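Uncharacterized protein (Staphylococcus aureus subsp. aureus, PDB 3H04) is of unknown function but probably acts as a serine hydrolase of the alpha/beta-hydrolase fold. Local coordinates at residues Y6-I20 with D81-Y93. Residues are numbered along the deposited sequence; the frame is centred on the assembly and turned at random.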
ATOM      1  N   TYR A   6      18.795  -0.022   5.612  1.00 23.49           N
ATOM      2  CA  TYR A   6      18.701  -0.803   6.845  1.00 22.93           C
ATOM      3  C   TYR A   6      18.114  -2.140   6.482  1.00 22.18           C
ATOM      4  O   TYR A   6      17.638  -2.340   5.366  1.00 19.81           O
ATOM      5  CB  TYR A   6      17.766  -0.145   7.851  1.00 23.42           C
ATOM      6  CG  TYR A   6      18.215   1.177   8.403  1.00 25.87           C
ATOM      7  CD1 TYR A   6      18.721   1.261   9.704  1.00 28.45           C
ATOM      8  CD2 TYR A   6      18.112   2.355   7.638  1.00 26.20           C
ATOM      9  CE1 TYR A   6      19.130   2.484  10.234  1.00 30.41           C
ATOM     10  CE2 TYR A   6      18.511   3.589   8.155  1.00 27.77           C
ATOM     11  CZ  TYR A   6      19.022   3.643   9.458  1.00 31.44           C
ATOM     12  OH  TYR A   6      19.465   4.842   9.980  1.00 32.90           O
ATOM     13  N   LYS A   7      18.138  -3.082   7.407  1.00 22.53           N
ATOM     14  CA  LYS A   7      17.349  -4.286   7.201  1.00 23.68           C
ATOM     15  C   LYS A   7      16.738  -4.748   8.502  1.00 23.92           C
ATOM     16  O   LYS A   7      17.233  -4.438   9.587  1.00 23.83           O
ATOM     17  CB  LYS A   7      18.174  -5.397   6.535  1.00 24.75           C
ATOM     18  CG  LYS A   7      19.449  -5.690   7.193  1.00 27.43           C
ATOM     19  CD  LYS A   7      20.153  -6.857   6.498  1.00 31.95           C
ATOM     20  CE  LYS A   7      21.485  -7.136   7.123  1.00 34.18           C
ATOM     21  NZ  LYS A   7      21.373  -7.267   8.592  1.00 36.84           N
ATOM     22  N   VAL A   8      15.624  -5.442   8.370  1.00 23.63           N
ATOM     23  CA  VAL A   8      15.011  -6.111   9.473  1.00 23.44           C
ATOM     24  C   VAL A   8      15.116  -7.580   9.133  1.00 22.53           C
ATOM     25  O   VAL A   8      14.812  -7.991   8.002  1.00 22.73           O
ATOM     26  CB  VAL A   8      13.534  -5.746   9.636  1.00 22.69           C
ATOM     27  CG1 VAL A   8      13.019  -6.430  10.881  1.00 23.22           C
ATOM     28  CG2 VAL A   8      13.361  -4.213   9.778  1.00 26.41           C
ATOM     29  N   ILE A   9      15.569  -8.351  10.102  1.00 22.58           N
ATOM     30  CA  ILE A   9      15.717  -9.797   9.976  1.00 21.40           C
ATOM     31  C   ILE A   9      14.422 -10.433  10.512  1.00 20.27           C
ATOM     32  O   ILE A   9      14.092 -10.232  11.668  1.00 20.33           O
ATOM     33  CB  ILE A   9      16.920 -10.302  10.776  1.00 22.13           C
ATOM     34  CG1 ILE A   9      18.272  -9.797  10.197  1.00 22.52           C
ATOM     35  CG2 ILE A   9      16.926 -11.835  10.828  1.00 22.54           C
ATOM     36  CD1 ILE A   9      18.289  -9.729   8.639  1.00 24.57           C
ATOM     37  N   THR A  10      13.678 -11.146   9.666  1.00 17.93           N
ATOM     38  CA  THR A  10      12.404 -11.801  10.067  1.00 17.12           C
ATOM     39  C   THR A  10      12.597 -13.032  11.032  1.00 17.64           C
ATOM     40  O   THR A  10      13.736 -13.539  11.182  1.00 15.31           O
ATOM     41  CB  THR A  10      11.630 -12.235   8.827  1.00 17.50           C
ATOM     42  OG1 THR A  10      12.312 -13.341   8.179  1.00 18.59           O
ATOM     43  CG2 THR A  10      11.475 -11.013   7.829  1.00 17.36           C
ATOM     44  N   LYS A  11      11.502 -13.544  11.617  1.00 16.63           N
ATOM     45  CA  LYS A  11      11.557 -14.782  12.442  1.00 19.41           C
ATOM     46  C   LYS A  11      12.180 -15.940  11.697  1.00 18.53           C
ATOM     47  O   LYS A  11      12.786 -16.821  12.331  1.00 19.62           O
ATOM     48  CB  LYS A  11      10.156 -15.238  12.892  1.00 19.78           C
ATOM     49  CG  LYS A  11       9.670 -14.648  14.173  1.00 24.49           C
ATOM     50  CD  LYS A  11      10.338 -15.271  15.410  1.00 29.23           C
ATOM     51  CE  LYS A  11       9.865 -14.634  16.725  1.00 31.48           C
ATOM     52  NZ  LYS A  11      10.708 -15.156  17.875  1.00 33.12           N
ATOM     53  N   ASP A  12      11.932 -16.006  10.381  1.00 17.86           N
ATOM     54  CA  ASP A  12      12.515 -17.019   9.546  1.00 18.66           C
ATOM     55  C   ASP A  12      13.851 -16.634   8.898  1.00 18.57           C
ATOM     56  O   ASP A  12      14.287 -17.316   8.008  1.00 18.95           O
ATOM     57  CB  ASP A  12      11.512 -17.587   8.516  1.00 19.21           C
ATOM     58  CG  ASP A  12      11.040 -16.576   7.496  1.00 20.17           C
ATOM     59  OD1 ASP A  12      10.665 -15.441   7.856  1.00 19.89           O
ATOM     60  OD2 ASP A  12      10.963 -16.934   6.314  1.00 26.11           O
ATOM     61  N   ALA A  13      14.519 -15.610   9.406  1.00 17.99           N
ATOM     62  CA  ALA A  13      15.897 -15.299   9.027  1.00 19.17           C
ATOM     63  C   ALA A  13      15.976 -14.707   7.627  1.00 20.09           C
ATOM     64  O   ALA A  13      17.000 -14.850   6.971  1.00 20.62           O
ATOM     65  CB  ALA A  13      16.785 -16.535   9.141  1.00 18.72           C
ATOM     66  N   PHE A  14      14.898 -14.048   7.185  1.00 20.15           N
ATOM     67  CA  PHE A  14      14.851 -13.395   5.868  1.00 21.26           C
ATOM     68  C   PHE A  14      15.145 -11.921   6.052  1.00 21.41           C
ATOM     69  O   PHE A  14      14.596 -11.311   6.980  1.00 21.97           O
ATOM     70  CB  PHE A  14      13.479 -13.558   5.176  1.00 21.18           C
ATOM     71  CG  PHE A  14      13.484 -13.100   3.725  1.00 21.19           C
ATOM     72  CD1 PHE A  14      13.792 -13.988   2.690  1.00 24.14           C
ATOM     73  CD2 PHE A  14      13.199 -11.770   3.408  1.00 25.10           C
ATOM     74  CE1 PHE A  14      13.830 -13.567   1.377  1.00 25.83           C
ATOM     75  CE2 PHE A  14      13.230 -11.332   2.072  1.00 25.37           C
ATOM     76  CZ  PHE A  14      13.548 -12.222   1.072  1.00 26.09           C
ATOM     77  N   ALA A  15      15.980 -11.337   5.192  1.00 22.11           N
ATOM     78  CA  ALA A  15      16.266  -9.896   5.278  1.00 23.73           C
ATOM     79  C   ALA A  15      15.199  -9.055   4.550  1.00 24.16           C
ATOM     80  O   ALA A  15      14.865  -9.318   3.372  1.00 25.16           O
ATOM     81  CB  ALA A  15      17.715  -9.583   4.764  1.00 24.43           C
ATOM     82  N   LEU A  16      14.580  -8.098   5.260  1.00 22.75           N
ATOM     83  CA  LEU A  16      13.663  -7.164   4.626  1.00 22.65           C
ATOM     84  C   LEU A  16      14.354  -5.827   4.635  1.00 21.39           C
ATOM     85  O   LEU A  16      14.507  -5.258   5.702  1.00 22.40           O
ATOM     86  CB  LEU A  16      12.332  -7.006   5.382  1.00 21.79           C
ATOM     87  CG  LEU A  16      11.465  -8.246   5.407  1.00 23.47           C
ATOM     88  CD1 LEU A  16      10.227  -7.966   6.274  1.00 20.87           C
ATOM     89  CD2 LEU A  16      11.119  -8.689   3.962  1.00 21.59           C
ATOM     90  N   PRO A  17      14.817  -5.352   3.469  1.00 19.46           N
ATOM     91  CA  PRO A  17      15.472  -4.045   3.436  1.00 18.45           C
ATOM     92  C   PRO A  17      14.457  -2.930   3.632  1.00 17.95           C
ATOM     93  O   PRO A  17      13.280  -3.108   3.322  1.00 16.78           O
ATOM     94  CB  PRO A  17      16.046  -3.955   2.005  1.00 18.47           C
ATOM     95  CG  PRO A  17      15.126  -4.916   1.192  1.00 19.33           C
ATOM     96  CD  PRO A  17      14.833  -6.034   2.156  1.00 19.27           C
ATOM     97  N   TYR A  18      14.902  -1.827   4.213  1.00 16.46           N
ATOM     98  CA  TYR A  18      14.155  -0.596   4.178  1.00 17.19           C
ATOM     99  C   TYR A  18      15.130   0.563   4.081  1.00 17.82           C
ATOM    100  O   TYR A  18      16.297   0.409   4.458  1.00 17.45           O
ATOM    101  CB  TYR A  18      13.153  -0.448   5.326  1.00 16.60           C
ATOM    102  CG  TYR A  18      13.707  -0.292   6.713  1.00 18.93           C
ATOM    103  CD1 TYR A  18      14.015   0.970   7.225  1.00 17.65           C
ATOM    104  CD2 TYR A  18      13.913  -1.409   7.529  1.00 21.59           C
ATOM    105  CE1 TYR A  18      14.512   1.125   8.520  1.00 18.24           C
ATOM    106  CE2 TYR A  18      14.425  -1.259   8.817  1.00 24.19           C
ATOM    107  CZ  TYR A  18      14.698   0.014   9.292  1.00 20.83           C
ATOM    108  OH  TYR A  18      15.146   0.135  10.552  1.00 26.26           O
ATOM    109  N   THR A  19      14.659   1.653   3.476  1.00 18.30           N
ATOM    110  CA  THR A  19      15.404   2.895   3.293  1.00 19.72           C
ATOM    111  C   THR A  19      14.725   4.040   4.023  1.00 19.65           C
ATOM    112  O   THR A  19      13.483   4.140   4.090  1.00 20.35           O
ATOM    113  CB  THR A  19      15.540   3.319   1.814  1.00 19.84           C
ATOM    114  OG1 THR A  19      14.231   3.649   1.299  1.00 26.02           O
ATOM    115  CG2 THR A  19      16.128   2.198   0.990  1.00 21.22           C
ATOM    116  N   ILE A  20      15.546   4.898   4.604  1.00 19.01           N
ATOM    117  CA  ILE A  20      15.076   6.107   5.237  1.00 18.52           C
ATOM    118  C   ILE A  20      15.684   7.257   4.471  1.00 19.95           C
ATOM    119  O   ILE A  20      16.917   7.323   4.302  1.00 17.53           O
ATOM    120  CB  ILE A  20      15.517   6.207   6.719  1.00 19.56           C
ATOM    121  CG1 ILE A  20      14.975   5.010   7.521  1.00 18.17           C
ATOM    122  CG2 ILE A  20      15.106   7.586   7.343  1.00 19.27           C
ATOM    123  CD1 ILE A  20      15.096   5.195   9.029  1.00 15.92           C
ATOM    124  N   ASP A  81       5.675  -9.657   7.631  1.00 17.14           N
ATOM    125  CA  ASP A  81       6.828  -8.847   7.184  1.00 16.96           C
ATOM    126  C   ASP A  81       6.583  -7.357   7.407  1.00 15.96           C
ATOM    127  O   ASP A  81       7.455  -6.617   7.838  1.00 16.08           O
ATOM    128  CB  ASP A  81       7.112  -9.091   5.665  1.00 16.45           C
ATOM    129  CG  ASP A  81       7.803 -10.443   5.364  1.00 20.53           C
ATOM    130  OD1 ASP A  81       8.141 -11.207   6.312  1.00 18.62           O
ATOM    131  OD2 ASP A  81       8.024 -10.732   4.143  1.00 20.23           O
ATOM    132  N   VAL A  82       5.408  -6.887   6.997  1.00 16.69           N
ATOM    133  CA  VAL A  82       5.037  -5.491   7.144  1.00 16.00           C
ATOM    134  C   VAL A  82       5.109  -5.039   8.634  1.00 16.14           C
ATOM    135  O   VAL A  82       5.694  -4.009   8.964  1.00 15.81           O
ATOM    136  CB  VAL A  82       3.614  -5.263   6.527  1.00 16.33           C
ATOM    137  CG1 VAL A  82       3.038  -3.926   6.986  1.00 16.78           C
ATOM    138  CG2 VAL A  82       3.694  -5.378   4.961  1.00 15.75           C
ATOM    139  N   TYR A  83       4.531  -5.823   9.533  1.00 16.66           N
ATOM    140  CA  TYR A  83       4.535  -5.477  10.954  1.00 16.65           C
ATOM    141  C   TYR A  83       5.945  -5.605  11.572  1.00 17.54           C
ATOM    142  O   TYR A  83       6.293  -4.839  12.448  1.00 17.45           O
ATOM    143  CB  TYR A  83       3.527  -6.344  11.714  1.00 17.30           C
ATOM    144  CG  TYR A  83       2.037  -6.089  11.464  1.00 20.11           C
ATOM    145  CD1 TYR A  83       1.576  -5.339  10.384  1.00 19.88           C
ATOM    146  CD2 TYR A  83       1.083  -6.662  12.313  1.00 19.30           C
ATOM    147  CE1 TYR A  83       0.190  -5.124  10.199  1.00 24.13           C
ATOM    148  CE2 TYR A  83      -0.258  -6.498  12.118  1.00 20.87           C
ATOM    149  CZ  TYR A  83      -0.709  -5.709  11.085  1.00 22.34           C
ATOM    150  OH  TYR A  83      -2.041  -5.544  10.903  1.00 18.98           O
ATOM    151  N   ALA A  84       6.762  -6.555  11.105  1.00 17.68           N
ATOM    152  CA  ALA A  84       8.151  -6.673  11.609  1.00 18.05           C
ATOM    153  C   ALA A  84       8.933  -5.434  11.147  1.00 17.74           C
ATOM    154  O   ALA A  84       9.667  -4.862  11.915  1.00 17.64           O
ATOM    155  CB  ALA A  84       8.828  -7.942  11.134  1.00 17.38           C
ATOM    156  N   SER A  85       8.698  -4.971   9.919  1.00 17.79           N
ATOM    157  CA  SER A  85       9.396  -3.794   9.420  1.00 17.80           C
ATOM    158  C   SER A  85       8.847  -2.551  10.115  1.00 18.70           C
ATOM    159  O   SER A  85       9.618  -1.713  10.620  1.00 16.66           O
ATOM    160  CB  SER A  85       9.311  -3.681   7.889  1.00 18.57           C
ATOM    161  OG  SER A  85       9.856  -4.861   7.273  1.00 22.13           O
ATOM    162  N   PHE A  86       7.520  -2.448  10.185  1.00 18.93           N
ATOM    163  CA  PHE A  86       6.928  -1.337  10.908  1.00 17.76           C
ATOM    164  C   PHE A  86       7.469  -1.199  12.333  1.00 19.11           C
ATOM    165  O   PHE A  86       7.820  -0.092  12.726  1.00 17.86           O
ATOM    166  CB  PHE A  86       5.403  -1.355  10.944  1.00 17.99           C
ATOM    167  CG  PHE A  86       4.837  -0.129  11.620  1.00 16.76           C
ATOM    168  CD1 PHE A  86       4.826   1.091  10.958  1.00 15.46           C
ATOM    169  CD2 PHE A  86       4.430  -0.177  12.945  1.00 18.68           C
ATOM    170  CE1 PHE A  86       4.326   2.242  11.573  1.00 15.53           C
ATOM    171  CE2 PHE A  86       3.948   0.995  13.589  1.00 18.34           C
ATOM    172  CZ  PHE A  86       3.893   2.193  12.883  1.00 17.33           C
ATOM    173  N   ASP A  87       7.551  -2.307  13.087  1.00 20.10           N
ATOM    174  CA  ASP A  87       7.971  -2.254  14.505  1.00 20.47           C
ATOM    175  C   ASP A  87       9.414  -1.894  14.673  1.00 21.08           C
ATOM    176  O   ASP A  87       9.785  -1.186  15.626  1.00 20.85           O
ATOM    177  CB  ASP A  87       7.697  -3.560  15.233  1.00 20.57           C
ATOM    178  CG  ASP A  87       6.222  -3.846  15.365  1.00 21.79           C
ATOM    179  OD1 ASP A  87       5.448  -2.868  15.313  1.00 22.27           O
ATOM    180  OD2 ASP A  87       5.839  -5.045  15.479  1.00 18.53           O
ATOM    181  N   ALA A  88      10.233  -2.370  13.758  1.00 19.78           N
ATOM    182  CA  ALA A  88      11.639  -1.983  13.734  1.00 20.85           C
ATOM    183  C   ALA A  88      11.744  -0.487  13.439  1.00 20.76           C
ATOM    184  O   ALA A  88      12.520   0.208  14.051  1.00 22.45           O
ATOM    185  CB  ALA A  88      12.405  -2.796  12.723  1.00 18.90           C
ATOM    186  N   ILE A  89      10.926   0.024  12.530  1.00 20.96           N
ATOM    187  CA  ILE A  89      10.934   1.476  12.244  1.00 21.74           C
ATOM    188  C   ILE A  89      10.372   2.288  13.393  1.00 22.92           C
ATOM    189  O   ILE A  89      10.991   3.285  13.778  1.00 23.94           O
ATOM    190  CB  ILE A  89      10.178   1.823  10.911  1.00 21.11           C
ATOM    191  CG1 ILE A  89      10.860   1.139   9.732  1.00 20.16           C
ATOM    192  CG2 ILE A  89      10.087   3.391  10.696  1.00 20.75           C
ATOM    193  CD1 ILE A  89       9.850   0.709   8.555  1.00 19.71           C
ATOM    194  N   GLN A  90       9.219   1.892  13.941  1.00 24.34           N
ATOM    195  CA  GLN A  90       8.621   2.628  15.060  1.00 25.40           C
ATOM    196  C   GLN A  90       9.583   2.737  16.259  1.00 26.51           C
ATOM    197  O   GLN A  90       9.706   3.810  16.834  1.00 24.36           O
ATOM    198  CB  GLN A  90       7.291   2.031  15.537  1.00 26.09           C
ATOM    199  CG  GLN A  90       6.545   2.921  16.581  1.00 28.17           C
ATOM    200  CD  GLN A  90       5.015   2.657  16.690  1.00 32.48           C
ATOM    201  OE1 GLN A  90       4.562   1.494  16.763  1.00 33.23           O
ATOM    202  NE2 GLN A  90       4.222   3.747  16.737  1.00 29.12           N
ATOM    203  N   SER A  91      10.279   1.655  16.628  1.00 27.41           N
ATOM    204  CA  SER A  91      11.193   1.744  17.778  1.00 28.31           C
ATOM    205  C   SER A  91      12.259   2.833  17.553  1.00 29.32           C
ATOM    206  O   SER A  91      12.710   3.470  18.506  1.00 29.07           O
ATOM    207  CB  SER A  91      11.864   0.394  18.058  1.00 28.28           C
ATOM    208  OG  SER A  91      12.656   0.025  16.966  1.00 28.67           O
ATOM    209  N   GLN A  92      12.629   3.063  16.292  1.00 29.64           N
ATOM    210  CA  GLN A  92      13.620   4.079  15.913  1.00 30.69           C
ATOM    211  C   GLN A  92      13.107   5.544  15.934  1.00 30.95           C
ATOM    212  O   GLN A  92      13.881   6.485  15.750  1.00 31.03           O
ATOM    213  CB  GLN A  92      14.093   3.721  14.516  1.00 31.24           C
ATOM    214  CG  GLN A  92      15.320   4.403  13.989  1.00 33.24           C
ATOM    215  CD  GLN A  92      15.830   3.655  12.774  1.00 36.29           C
ATOM    216  OE1 GLN A  92      15.249   2.647  12.391  1.00 41.99           O
ATOM    217  NE2 GLN A  92      16.907   4.137  12.164  1.00 39.89           N
ATOM    218  N   TYR A  93      11.801   5.713  16.134  1.00 31.21           N
ATOM    219  CA  TYR A  93      11.133   7.007  16.184  1.00 31.14           C
ATOM    220  C   TYR A  93      10.247   6.998  17.421  1.00 32.24           C
ATOM    221  O   TYR A  93       9.058   7.239  17.342  1.00 33.08           O
ATOM    222  CB  TYR A  93      10.278   7.214  14.929  1.00 30.54           C
ATOM    223  CG  TYR A  93      11.084   7.456  13.679  1.00 28.27           C
ATOM    224  CD1 TYR A  93      11.495   8.740  13.333  1.00 25.75           C
ATOM    225  CD2 TYR A  93      11.453   6.403  12.851  1.00 25.43           C
ATOM    226  CE1 TYR A  93      12.245   8.968  12.208  1.00 23.00           C
ATOM    227  CE2 TYR A  93      12.204   6.624  11.705  1.00 25.67           C
ATOM    228  CZ  TYR A  93      12.593   7.915  11.390  1.00 24.01           C
ATOM    229  OH  TYR A  93      13.314   8.139  10.254  1.00 21.37           O
TER
HETATM  230  O   HOH W   1      11.091  -3.457   5.300  1.00 15.21           O
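Tyr18 and Ile89 meet in the tightly packed half of this contact: Ile89 CG1 lies 4.0 Å from the centroid of the Tyr18 ring and 15° off the ring normal, a CH-pi contact over one face. Tyr6 CB lies against the opposite face, 3.4 Å above the plane and off-centre, giving the Tyr18 ring a neighbour on each face. Tyr18 CG sits between its backbone N and carbonyl carbon, and the ring rises from the strand to the helix. Tyr18 OH donates to Gln92 OE1 at 3.1 Å, in the carbonyl plane with a C=O...donor angle of 150°. Val8 CG2 presses on Ala88 CB at 3.4 Å, closer than usual van der Waals contact. Strands 4-9 and 15-21 form an antiparallel beta hairpin at the edge of the central sheet of an alpha/beta hydrolase, and helix 75-91 packs across it; the axis of strand 15-20 runs 49° from that of helix 81-91. Farther along, Leu16 CD1 touches Asp81 CB at 3.4 Å and Ser85 OG at 3.3 Å, while a water bridges Ser85 OG to Pro17 O. The Asp81 carboxylate has Arg68 as its salt-bridge partner, and Arg68 also pairs with Asp12. Packing is looser on the partly exposed side, where Tyr6 buries little area against the helix and the Gln92 amide, its plane steeply inclined to the Tyr6 ring, approaches that ring obliquely through NE2.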